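Local coordinates for glyoxylate reductase (Paecilomyces sp. J18, PDB 3WNV), which probably catalyses the NAD(P)H-dependent reduction of glyoxylate to glycolate, as a fungal member of the D-isomer specific 2-hydroxyacid dehydrogenase family, at residues 311-314 against 318-321; 53-58 against 302-307. One frame throughout, in Å; residues are numbered along the deposited sequence.

How the contacts relate
Both contacts use helix 297-317, and their centres lie about 12 Å apart on the same side of the chain's centre. Contact 2 sets a middle turn of the helix against strand 51-57, the central strand of the five-stranded parallel sheet; contact 1 lies farther along the helix, where the chain leaves it. In sequence they follow one another, 53-58 and 302-307 before 311-314 and 318-321. Leu311 joins them, its CD2 3.6 Å from Ala53 CB and its CD1 3.7 Å from Tyr55 CD2. Strand 51-57 precedes the seven-stranded Rossmann sheet and the helix follows it, so the late helix returns to the domain begun by the N-terminal chain.

Contact 1. Residues 311-314 against 318-321; sequences LRSA and GELL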
loop_
_atom_site.group_PDB
_atom_site.type_symbol
_atom_site.label_atom_id
_atom_site.label_comp_id
_atom_site.label_asym_id
_atom_site.label_seq_id
_atom_site.Cartn_x
_atom_site.Cartn_y
_atom_site.Cartn_z
ATOM N N LEU A 311 4.798 5.867 18.920
ATOM C CA LEU A 311 4.084 5.836 20.195
ATOM C C LEU A 311 4.901 6.319 21.382
ATOM O O LEU A 311 4.439 7.099 22.210
ATOM C CB LEU A 311 3.597 4.420 20.485
ATOM C CG LEU A 311 2.370 4.047 19.704
ATOM C CD1 LEU A 311 2.171 2.528 19.677
ATOM C CD2 LEU A 311 1.191 4.760 20.322
ATOM N N ARG A 312 6.115 5.821 21.490
ATOM C CA ARG A 312 6.969 6.177 22.605
ATOM C C ARG A 312 7.297 7.671 22.565
ATOM O O ARG A 312 7.263 8.356 23.597
ATOM C CB ARG A 312 8.245 5.323 22.587
ATOM C CG ARG A 312 9.216 5.704 23.689
ATOM C CD ARG A 312 10.450 4.822 23.636
ATOM N NE ARG A 312 10.172 3.456 24.088
ATOM C CZ ARG A 312 10.154 3.099 25.376
ATOM N NH1 ARG A 312 10.378 4.014 26.310
ATOM N NH2 ARG A 312 9.910 1.840 25.738
ATOM N N SER A 313 7.567 8.182 21.370
ATOM C CA SER A 313 7.838 9.612 21.210
ATOM C C SER A 313 6.617 10.435 21.606
ATOM O O SER A 313 6.732 11.470 22.268
ATOM C CB SER A 313 8.198 9.905 19.752
ATOM O OG SER A 313 8.609 11.257 19.603
ATOM N N ALA A 314 5.443 9.966 21.213
ATOM C CA ALA A 314 4.203 10.689 21.516
ATOM C C ALA A 314 3.987 10.794 23.024
ATOM O O ALA A 314 3.741 11.877 23.571
ATOM C CB ALA A 314 3.041 10.006 20.866
ATOM N N GLY A 318 5.478 14.073 23.334
ATOM C CA GLY A 318 4.314 14.760 22.787
ATOM C C GLY A 318 4.538 15.122 21.335
ATOM O O GLY A 318 4.033 16.137 20.826
ATOM N N GLU A 319 5.301 14.288 20.652
ATOM C CA GLU A 319 5.476 14.469 19.220
ATOM C C GLU A 319 5.658 13.140 18.490
ATOM O O GLU A 319 6.128 12.162 19.058
ATOM C CB GLU A 319 6.622 15.443 18.926
ATOM C CG GLU A 319 7.992 14.930 19.289
ATOM C CD GLU A 319 8.840 15.998 19.939
ATOM O OE1 GLU A 319 8.255 16.925 20.542
ATOM O OE2 GLU A 319 10.086 15.898 19.865
ATOM N N LEU A 320 5.257 13.117 17.228
ATOM C CA LEU A 320 5.409 11.941 16.394
ATOM C C LEU A 320 6.714 11.981 15.581
ATOM O O LEU A 320 7.325 13.040 15.401
ATOM C CB LEU A 320 4.204 11.812 15.456
ATOM C CG LEU A 320 2.856 11.536 16.111
ATOM C CD1 LEU A 320 1.709 11.693 15.084
ATOM C CD2 LEU A 320 2.831 10.136 16.749
ATOM N N LEU A 321 7.135 10.821 15.101
ATOM C CA LEU A 321 8.309 10.718 14.249
ATOM C C LEU A 321 7.923 10.819 12.777
ATOM O O LEU A 321 8.589 11.504 11.997
ATOM C CB LEU A 321 9.023 9.388 14.503
ATOM C CG LEU A 321 9.463 9.161 15.938
ATOM C CD1 LEU A 321 10.330 7.908 16.005
ATOM C CD2 LEU A 321 10.226 10.360 16.444
HETATM O O HOH W 1 10.806 13.074 19.112
#
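The backbone of Ala314 comes within 4.3 Å, CA to CA, of Gly318, where the last turn of helix 297-317 gives way to a loop that runs back beside the helix. Gly318 N points between two carbonyls of that turn, with weak, bent bonds to Ser313 O (3.1 Å) and Ala314 O (2.8 Å). Gly318 has phi 75°, a conformation that residues with a CB adopt at a cost, and this suits glycine to the point where the helical path breaks.

Ser313 carries the side-chain half of the contact. With its OG anti to the backbone N (chi1 -174°), the hydroxyl reaches across to the returning loop and donates to Glu319 O at 2.7 Å. It arrives from above the carbonyl plane, 44° out of it. The same OG accepts a hydrogen from a water at 2.9 Å, and that water also donates to Glu319 OE2, so main chain and carboxylate of one residue are both tied to one small hydroxyl. A serine suits the place, being short enough for the loop to lie close and able to donate and accept at once.

The CD2 branch of Leu321 folds back over Ser313, 3.9 Å from its CB, while Leu321 N is bonded to the side chain of Asn310. Leu320 CD2 lies 4.1 Å from Ala314 CB. Ala314 also touches Tyr81, and its small methyl lets helix, loop and sheet approach closely. Glycine at the C' position, with positive phi, makes this a glycine C-cap of the alpha-L type; the chain beyond it brings Leu320 onto strands 81-85 and 103-105, at one side of the five-stranded parallel sheet.

Contact 2. Residues 53-58 against 302-307; sequences AIYRSN and EMELLV
Tyr55 holds its CG anti to the backbone N (chi1 177°), which swings the ring from the strand toward the helix. In Val307 a chi1 of -173° turns CG1 toward that ring. The methyl approaches obliquely, at 3.4 Å from both CD2 and CE2 of Tyr55. A short, beta-branched valine suits a place where helix and strand come this close; the packing of its methyl on the ring is tight. At the far end of the ring, Glu304 crosses it nearly at right angles, with its CG 3.3 Å from Tyr55 OH. This is helix-on-sheet packing in an alpha/beta domain of parallel strands: helix 297-317 lies against strand 51-57, and Leu308 also touches the ring.

Tyrosine spans from strand to helix with a flat apolar ring and carries a hydroxyl to the polar end. Ring and carboxylate planes stand 75° apart, without a direct bond. Instead Tyr55 OH donates to a water at 2.7 Å, which in turn donates to Glu304 OE2, also at 2.7 Å. The buried hydroxyl is further bonded to Asn85 ND2. Glutamate suits its buried site because its two oxygens accept main-chain N-H groups, OE1 from His14 and OE2 from Val13, besides the water, which probably stabilises its negative charge.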
loop_
_atom_site.group_PDB
_atom_site.type_symbol
_atom_site.label_atom_id
_atom_site.label_comp_id
_atom_site.label_asym_id
_atom_site.label_seq_id
_atom_site.Cartn_x
_atom_site.Cartn_y
_atom_site.Cartn_z
ATOM N N ALA A 53 -3.193 7.166 23.453
ATOM C CA ALA A 53 -2.655 6.767 22.149
ATOM C C ALA A 53 -3.120 5.385 21.756
ATOM O O ALA A 53 -3.266 4.518 22.603
ATOM C CB ALA A 53 -1.160 6.806 22.168
ATOM N N ILE A 54 -3.248 5.157 20.451
ATOM C CA ILE A 54 -3.784 3.899 19.952
ATOM C C ILE A 54 -2.820 3.377 18.914
ATOM O O ILE A 54 -2.413 4.123 18.017
ATOM C CB ILE A 54 -5.138 4.120 19.254
ATOM C CG1 ILE A 54 -6.249 4.360 20.283
ATOM C CG2 ILE A 54 -5.495 2.905 18.359
ATOM C CD1 ILE A 54 -7.588 4.785 19.593
ATOM N N TYR A 55 -2.464 2.100 19.007
ATOM C CA TYR A 55 -1.713 1.439 17.946
ATOM C C TYR A 55 -2.724 0.707 17.101
ATOM O O TYR A 55 -3.520 -0.061 17.648
ATOM C CB TYR A 55 -0.773 0.376 18.583
ATOM C CG TYR A 55 0.025 -0.457 17.569
ATOM C CD1 TYR A 55 -0.602 -1.368 16.710
ATOM C CD2 TYR A 55 1.411 -0.376 17.531
ATOM C CE1 TYR A 55 0.141 -2.153 15.778
ATOM C CE2 TYR A 55 2.163 -1.135 16.617
ATOM C CZ TYR A 55 1.515 -2.012 15.741
ATOM O OH TYR A 55 2.270 -2.766 14.878
ATOM N N ARG A 56 -2.685 0.884 15.770
ATOM C CA ARG A 56 -3.541 0.067 14.924
ATOM C C ARG A 56 -2.793 -0.258 13.662
ATOM O O ARG A 56 -1.719 0.305 13.391
ATOM C CB ARG A 56 -4.860 0.797 14.595
ATOM C CG ARG A 56 -4.700 1.981 13.643
ATOM C CD ARG A 56 -6.059 2.581 13.291
ATOM N NE ARG A 56 -6.924 1.630 12.545
ATOM C CZ ARG A 56 -6.922 1.496 11.210
ATOM N NH1 ARG A 56 -6.086 2.203 10.450
ATOM N NH2 ARG A 56 -7.773 0.649 10.622
ATOM N N SER A 57 -3.370 -1.133 12.845
ATOM C CA SER A 57 -2.738 -1.490 11.564
ATOM C C SER A 57 -3.739 -1.630 10.411
ATOM O O SER A 57 -4.955 -1.694 10.642
ATOM C CB SER A 57 -1.996 -2.801 11.715
ATOM O OG SER A 57 -2.911 -3.844 12.064
ATOM N N ASN A 58 -3.236 -1.739 9.180
ATOM C CA ASN A 58 -4.144 -2.018 8.062
ATOM C C ASN A 58 -4.875 -3.335 8.278
ATOM O O ASN A 58 -6.087 -3.422 8.086
ATOM C CB ASN A 58 -3.391 -2.003 6.730
ATOM C CG ASN A 58 -3.179 -0.588 6.197
ATOM O OD1 ASN A 58 -4.038 0.306 6.349
ATOM N ND2 ASN A 58 -2.035 -0.372 5.564
ATOM N N GLU A 302 10.285 -4.168 10.937
ATOM C CA GLU A 302 10.708 -2.753 10.862
ATOM C C GLU A 302 9.485 -1.839 10.926
ATOM O O GLU A 302 9.529 -0.770 11.548
ATOM C CB GLU A 302 11.465 -2.463 9.582
ATOM C CG GLU A 302 11.891 -0.998 9.433
ATOM C CD GLU A 302 12.977 -0.560 10.428
ATOM O OE1 GLU A 302 13.578 -1.406 11.144
ATOM O OE2 GLU A 302 13.220 0.668 10.504
ATOM N N MET A 303 8.389 -2.267 10.307
ATOM C CA MET A 303 7.157 -1.452 10.319
ATOM C C MET A 303 6.591 -1.367 11.757
ATOM O O MET A 303 6.310 -0.280 12.239
ATOM C CB MET A 303 6.135 -2.006 9.336
ATOM C CG MET A 303 6.472 -1.796 7.792
ATOM S SD MET A 303 5.414 -2.892 6.879
ATOM C CE MET A 303 3.925 -1.896 6.841
ATOM N N GLU A 304 6.408 -2.509 12.417
ATOM C CA GLU A 304 6.029 -2.487 13.847
ATOM C C GLU A 304 6.905 -1.598 14.736
ATOM O O GLU A 304 6.362 -0.871 15.587
ATOM C CB GLU A 304 5.923 -3.901 14.400
ATOM C CG GLU A 304 4.762 -4.644 13.803
ATOM C CD GLU A 304 4.550 -6.028 14.363
ATOM O OE1 GLU A 304 5.463 -6.607 15.000
ATOM O OE2 GLU A 304 3.460 -6.582 14.119
ATOM N N LEU A 305 8.226 -1.697 14.600
ATOM C CA LEU A 305 9.141 -0.919 15.435
ATOM C C LEU A 305 8.963 0.581 15.206
ATOM O O LEU A 305 9.045 1.373 16.160
ATOM C CB LEU A 305 10.598 -1.347 15.220
ATOM C CG LEU A 305 10.951 -2.740 15.729
ATOM C CD1 LEU A 305 12.391 -3.083 15.365
ATOM C CD2 LEU A 305 10.751 -2.840 17.222
ATOM N N LEU A 306 8.733 0.967 13.946
ATOM C CA LEU A 306 8.479 2.368 13.609
ATOM C C LEU A 306 7.205 2.889 14.267
ATOM O O LEU A 306 7.186 3.989 14.802
ATOM C CB LEU A 306 8.422 2.573 12.077
ATOM C CG LEU A 306 8.227 4.019 11.582
ATOM C CD1 LEU A 306 9.275 4.987 12.158
ATOM C CD2 LEU A 306 8.279 3.978 10.077
ATOM N N VAL A 307 6.140 2.092 14.267
ATOM C CA VAL A 307 4.921 2.496 14.955
ATOM C C VAL A 307 5.160 2.642 16.455
ATOM O O VAL A 307 4.688 3.600 17.088
ATOM C CB VAL A 307 3.780 1.476 14.706
ATOM C CG1 VAL A 307 2.457 2.000 15.291
ATOM C CG2 VAL A 307 3.615 1.241 13.206
HETATM O O HOH W 2 1.194 -5.041 13.934
#